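Local structure of Tae4 (Agrobacterium tumefaciens, 6IJF) at residues 53-67 and 78-91. The protein probably acts as a type VI secretion amidase effector, cutting amide bonds in the peptidoglycan of rival bacteria. Residues are numbered along the deposited sequence; the frame is centred on the assembly and turned at random.
Sequences SIAFVKSGINIVPSS and KGIEVNMRRLATLM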
loop_
_atom_site.group_PDB
_atom_site.type_symbol
_atom_site.label_atom_id
_atom_site.label_comp_id
_atom_site.label_asym_id
_atom_site.label_seq_id
_atom_site.Cartn_x
_atom_site.Cartn_y
_atom_site.Cartn_z
ATOM N N SER C 53 -13.330 17.435 17.880
ATOM C CA SER C 53 -13.987 18.146 19.029
ATOM C C SER C 53 -13.003 18.292 20.193
ATOM O O SER C 53 -12.801 19.417 20.682
ATOM C CB SER C 53 -15.230 17.434 19.497
ATOM O OG SER C 53 -16.212 17.362 18.500
ATOM N N ILE C 54 -12.319 17.212 20.566
ATOM C CA ILE C 54 -11.380 17.192 21.733
ATOM C C ILE C 54 -10.218 18.152 21.479
ATOM O O ILE C 54 -9.860 18.917 22.409
ATOM C CB ILE C 54 -10.921 15.760 22.018
ATOM C CG1 ILE C 54 -12.072 14.977 22.633
ATOM C CG2 ILE C 54 -9.684 15.748 22.896
ATOM C CD1 ILE C 54 -11.907 13.492 22.596
ATOM N N ALA C 55 -9.668 18.152 20.265
ATOM C CA ALA C 55 -8.580 19.073 19.892
ATOM C C ALA C 55 -9.011 20.528 20.179
ATOM O O ALA C 55 -8.203 21.300 20.777
ATOM C CB ALA C 55 -8.177 18.867 18.456
ATOM N N PHE C 56 -10.226 20.899 19.780
ATOM C CA PHE C 56 -10.761 22.283 19.971
ATOM C C PHE C 56 -10.967 22.561 21.473
ATOM O O PHE C 56 -10.405 23.554 21.985
ATOM C CB PHE C 56 -12.030 22.506 19.143
ATOM C CG PHE C 56 -11.735 22.951 17.726
ATOM C CD1 PHE C 56 -11.430 24.266 17.458
ATOM C CD2 PHE C 56 -11.655 22.041 16.688
ATOM C CE1 PHE C 56 -11.125 24.693 16.167
ATOM C CE2 PHE C 56 -11.343 22.454 15.399
ATOM C CZ PHE C 56 -11.102 23.788 15.141
ATOM N N VAL C 57 -11.700 21.694 22.155
ATOM C CA VAL C 57 -11.976 21.836 23.614
ATOM C C VAL C 57 -10.665 22.031 24.368
ATOM O O VAL C 57 -10.568 22.992 25.114
ATOM C CB VAL C 57 -12.732 20.619 24.149
ATOM C CG1 VAL C 57 -12.731 20.599 25.668
ATOM C CG2 VAL C 57 -14.135 20.584 23.599
ATOM N N LYS C 58 -9.665 21.180 24.144
ATOM C CA LYS C 58 -8.392 21.253 24.923
ATOM C C LYS C 58 -7.624 22.516 24.541
ATOM O O LYS C 58 -6.736 22.930 25.325
ATOM C CB LYS C 58 -7.544 20.005 24.699
ATOM C CG LYS C 58 -8.092 18.790 25.416
ATOM C CD LYS C 58 -7.111 17.659 25.377
ATOM C CE LYS C 58 -7.698 16.411 25.985
ATOM N NZ LYS C 58 -6.668 15.359 26.070
ATOM N N SER C 59 -7.948 23.125 23.398
ATOM C CA SER C 59 -7.311 24.392 22.955
ATOM C C SER C 59 -8.154 25.577 23.459
ATOM O O SER C 59 -7.859 26.686 23.060
ATOM C CB SER C 59 -7.102 24.431 21.455
ATOM O OG SER C 59 -6.390 23.284 21.011
ATOM N N GLY C 60 -9.178 25.331 24.276
ATOM C CA GLY C 60 -9.981 26.390 24.926
ATOM C C GLY C 60 -11.140 26.852 24.058
ATOM O O GLY C 60 -11.664 27.938 24.304
ATOM N N ILE C 61 -11.554 26.047 23.079
ATOM C CA ILE C 61 -12.683 26.386 22.168
ATOM C C ILE C 61 -13.764 25.328 22.375
ATOM O O ILE C 61 -13.575 24.176 21.936
ATOM C CB ILE C 61 -12.203 26.476 20.707
ATOM C CG1 ILE C 61 -10.982 27.382 20.554
ATOM C CG2 ILE C 61 -13.344 26.898 19.785
ATOM C CD1 ILE C 61 -10.459 27.494 19.147
ATOM N N ASN C 62 -14.882 25.705 22.985
ATOM C CA ASN C 62 -15.957 24.729 23.267
ATOM C C ASN C 62 -16.783 24.550 21.992
ATOM O O ASN C 62 -16.882 25.503 21.190
ATOM C CB ASN C 62 -16.806 25.134 24.487
ATOM C CG ASN C 62 -17.647 23.985 25.016
ATOM O OD1 ASN C 62 -17.469 22.815 24.620
ATOM N ND2 ASN C 62 -18.567 24.301 25.919
ATOM N N ILE C 63 -17.347 23.361 21.835
ATOM C CA ILE C 63 -18.180 22.941 20.679
ATOM C C ILE C 63 -19.633 23.103 21.123
ATOM O O ILE C 63 -20.088 22.216 21.859
ATOM C CB ILE C 63 -17.841 21.480 20.294
ATOM C CG1 ILE C 63 -16.371 21.311 19.892
ATOM C CG2 ILE C 63 -18.778 20.963 19.215
ATOM C CD1 ILE C 63 -15.886 22.268 18.816
ATOM N N VAL C 64 -20.317 24.164 20.640
ATOM C CA VAL C 64 -21.714 24.536 21.019
ATOM C C VAL C 64 -22.504 24.920 19.764
ATOM O O VAL C 64 -22.098 25.810 18.997
ATOM C CB VAL C 64 -21.706 25.659 22.075
ATOM C CG1 VAL C 64 -20.831 25.267 23.247
ATOM C CG2 VAL C 64 -21.252 27.007 21.520
ATOM N N PRO C 65 -23.652 24.273 19.478
ATOM C CA PRO C 65 -24.173 23.178 20.282
ATOM C C PRO C 65 -23.364 21.885 20.096
ATOM O O PRO C 65 -22.552 21.811 19.178
ATOM C CB PRO C 65 -25.586 22.956 19.734
ATOM C CG PRO C 65 -25.529 23.480 18.299
ATOM C CD PRO C 65 -24.505 24.580 18.319
ATOM N N SER C 66 -23.709 20.839 20.865
ATOM C CA SER C 66 -23.046 19.510 20.775
ATOM C C SER C 66 -24.047 18.399 21.037
ATOM O O SER C 66 -24.983 18.620 21.808
ATOM C CB SER C 66 -21.876 19.463 21.716
ATOM O OG SER C 66 -22.300 19.531 23.066
ATOM N N SER C 67 -23.845 17.244 20.423
ATOM C CA SER C 67 -24.652 16.013 20.664
ATOM C C SER C 67 -24.357 15.458 22.069
ATOM O O SER C 67 -25.269 14.902 22.675
ATOM C CB SER C 67 -24.418 14.979 19.589
ATOM O OG SER C 67 -23.040 14.645 19.467
ATOM N N LYS C 78 -17.611 19.719 28.959
ATOM C CA LYS C 78 -17.406 20.403 27.650
ATOM C C LYS C 78 -18.057 19.584 26.525
ATOM O O LYS C 78 -18.169 18.366 26.676
ATOM C CB LYS C 78 -15.918 20.651 27.397
ATOM C CG LYS C 78 -15.245 21.570 28.395
ATOM C CD LYS C 78 -15.732 23.009 28.262
ATOM C CE LYS C 78 -14.916 23.959 29.109
ATOM N NZ LYS C 78 -15.522 25.306 29.113
ATOM N N GLY C 79 -18.481 20.232 25.436
ATOM C CA GLY C 79 -19.263 19.596 24.352
ATOM C C GLY C 79 -18.399 18.837 23.341
ATOM O O GLY C 79 -17.279 19.296 23.034
ATOM N N ILE C 80 -18.889 17.679 22.892
ATOM C CA ILE C 80 -18.317 16.822 21.810
ATOM C C ILE C 80 -19.417 16.665 20.756
ATOM O O ILE C 80 -20.508 16.177 21.115
ATOM C CB ILE C 80 -17.903 15.416 22.317
ATOM C CG1 ILE C 80 -16.759 15.406 23.333
ATOM C CG2 ILE C 80 -17.607 14.483 21.152
ATOM C CD1 ILE C 80 -15.566 16.217 22.959
ATOM N N GLU C 81 -19.134 16.972 19.495
ATOM C CA GLU C 81 -20.044 16.592 18.377
ATOM C C GLU C 81 -19.566 15.266 17.803
ATOM O O GLU C 81 -18.383 15.183 17.377
ATOM C CB GLU C 81 -20.079 17.700 17.323
ATOM C CG GLU C 81 -21.019 17.421 16.162
ATOM C CD GLU C 81 -22.406 16.949 16.610
ATOM O OE1 GLU C 81 -23.155 17.756 17.177
ATOM O OE2 GLU C 81 -22.723 15.743 16.420
ATOM N N VAL C 82 -20.422 14.255 17.790
ATOM C CA VAL C 82 -20.020 12.882 17.349
ATOM C C VAL C 82 -20.228 12.729 15.842
ATOM O O VAL C 82 -19.633 11.806 15.270
ATOM C CB VAL C 82 -20.771 11.799 18.141
ATOM C CG1 VAL C 82 -20.664 10.415 17.527
ATOM C CG2 VAL C 82 -20.314 11.791 19.591
ATOM N N ASN C 83 -21.041 13.574 15.224
ATOM C CA ASN C 83 -21.514 13.401 13.818
ATOM C C ASN C 83 -20.637 14.297 12.955
ATOM O O ASN C 83 -20.591 15.543 13.201
ATOM C CB ASN C 83 -22.987 13.782 13.615
ATOM C CG ASN C 83 -23.473 13.570 12.192
ATOM O OD1 ASN C 83 -23.948 12.501 11.809
ATOM N ND2 ASN C 83 -23.417 14.624 11.427
ATOM N N MET C 84 -19.953 13.690 11.978
ATOM C CA MET C 84 -18.980 14.440 11.150
ATOM C C MET C 84 -19.706 15.548 10.373
ATOM O O MET C 84 -19.209 16.683 10.366
ATOM C CB MET C 84 -18.235 13.512 10.198
ATOM C CG MET C 84 -17.358 14.261 9.232
ATOM S SD MET C 84 -18.284 14.621 7.699
ATOM C CE MET C 84 -17.082 15.703 6.918
ATOM N N ARG C 85 -20.865 15.254 9.796
ATOM C CA ARG C 85 -21.640 16.264 8.996
ATOM C C ARG C 85 -21.995 17.473 9.885
ATOM O O ARG C 85 -21.767 18.648 9.469
ATOM C CB ARG C 85 -22.870 15.591 8.362
ATOM C CG ARG C 85 -23.614 16.478 7.360
ATOM C CD ARG C 85 -24.954 15.902 6.901
ATOM N NE ARG C 85 -25.026 14.437 6.851
ATOM C CZ ARG C 85 -24.558 13.664 5.865
ATOM N NH1 ARG C 85 -23.930 14.199 4.825
ATOM N NH2 ARG C 85 -24.700 12.346 5.935
ATOM N N ARG C 86 -22.538 17.218 11.084
ATOM C CA ARG C 86 -22.910 18.296 12.038
ATOM C C ARG C 86 -21.669 19.068 12.469
ATOM O O ARG C 86 -21.750 20.306 12.494
ATOM C CB ARG C 86 -23.685 17.726 13.234
ATOM C CG ARG C 86 -25.091 17.287 12.858
ATOM C CD ARG C 86 -26.076 17.501 14.001
ATOM N NE ARG C 86 -25.733 16.608 15.080
ATOM C CZ ARG C 86 -25.904 15.286 15.054
ATOM N NH1 ARG C 86 -25.561 14.561 16.108
ATOM N NH2 ARG C 86 -26.433 14.697 13.992
ATOM N N LEU C 87 -20.527 18.400 12.729
ATOM C CA LEU C 87 -19.314 19.158 13.125
ATOM C C LEU C 87 -18.860 20.042 11.957
ATOM O O LEU C 87 -18.450 21.179 12.210
ATOM C CB LEU C 87 -18.209 18.210 13.617
ATOM C CG LEU C 87 -16.930 18.907 14.115
ATOM C CD1 LEU C 87 -17.209 19.847 15.276
ATOM C CD2 LEU C 87 -15.882 17.889 14.524
ATOM N N ALA C 88 -18.870 19.537 10.720
ATOM C CA ALA C 88 -18.416 20.306 9.520
ATOM C C ALA C 88 -19.312 21.545 9.338
ATOM O O ALA C 88 -18.796 22.627 9.096
ATOM C CB ALA C 88 -18.466 19.411 8.298
ATOM N N THR C 89 -20.622 21.375 9.510
ATOM C CA THR C 89 -21.636 22.469 9.532
ATOM C C THR C 89 -21.267 23.521 10.588
ATOM O O THR C 89 -21.190 24.711 10.265
ATOM C CB THR C 89 -23.027 21.862 9.755
ATOM O OG1 THR C 89 -23.230 20.961 8.659
ATOM C CG2 THR C 89 -24.114 22.916 9.838
ATOM N N LEU C 90 -20.990 23.095 11.818
ATOM C CA LEU C 90 -20.643 24.018 12.918
ATOM C C LEU C 90 -19.376 24.786 12.578
ATOM O O LEU C 90 -19.314 26.008 12.841
ATOM C CB LEU C 90 -20.456 23.184 14.191
ATOM C CG LEU C 90 -20.078 23.962 15.442
ATOM C CD1 LEU C 90 -20.876 23.407 16.616
ATOM C CD2 LEU C 90 -18.585 23.870 15.729
ATOM N N MET C 91 -18.368 24.098 12.040
ATOM C CA MET C 91 -17.056 24.723 11.756
ATOM C C MET C 91 -17.244 25.829 10.720
ATOM O O MET C 91 -16.422 26.788 10.745
ATOM C CB MET C 91 -16.047 23.695 11.219
ATOM C CG MET C 91 -15.411 22.808 12.322
ATOM S SD MET C 91 -14.524 23.821 13.508
ATOM C CE MET C 91 -14.846 22.937 15.040
#
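Glu81 turns its carboxylate back onto Ser67. Its CB packs against Ile63 CG2 at 4.0 Å; CG leaves anti to the backbone N (chi1 -178°), and a bend at chi2 (48°) brings CD to 3.7 Å from Ser67 OG. OE1 accepts a weak bond from Ser67 N. OE2 takes the N-H of Asn83, the N-cap residue of helix 84-92, on its anti lone pair and forms a salt bridge to Arg86 NH1, 3.1 Å away, tying the cap to the helix's first turn. Ser67 OG in turn accepts the Val82 N-H (3.1 Å, N-H...O 158°). Ser53 OG receives the Glu81 N-H at 3.1 Å and is also bonded to Ala49 O, one turn back in its helix. At the start of strand 79-80, Asn62 OD1 takes Gly79 N in the carbonyl plane, on a lone pair, at 2.9 Å, and Ile63 N from above that plane. Gly79 O, buried against Val57 CG2 and Ile63 CB, has no polar partner. Within this amidase-effector family region, helices 48-58 and 84-92 meet directly: Met91 CE lies over one face of the Phe56 ring, 3.7 Å from its centroid, a CH-pi contact, with SD oblique as in a Met-aromatic pair. Ile63 packs against Leu87, Leu90 and Met91; the chain then passes along Gly79-Glu81 into strand 68-69, which pairs antiparallel with 79-80, while helix 6-11 covers Phe56 through Leu9.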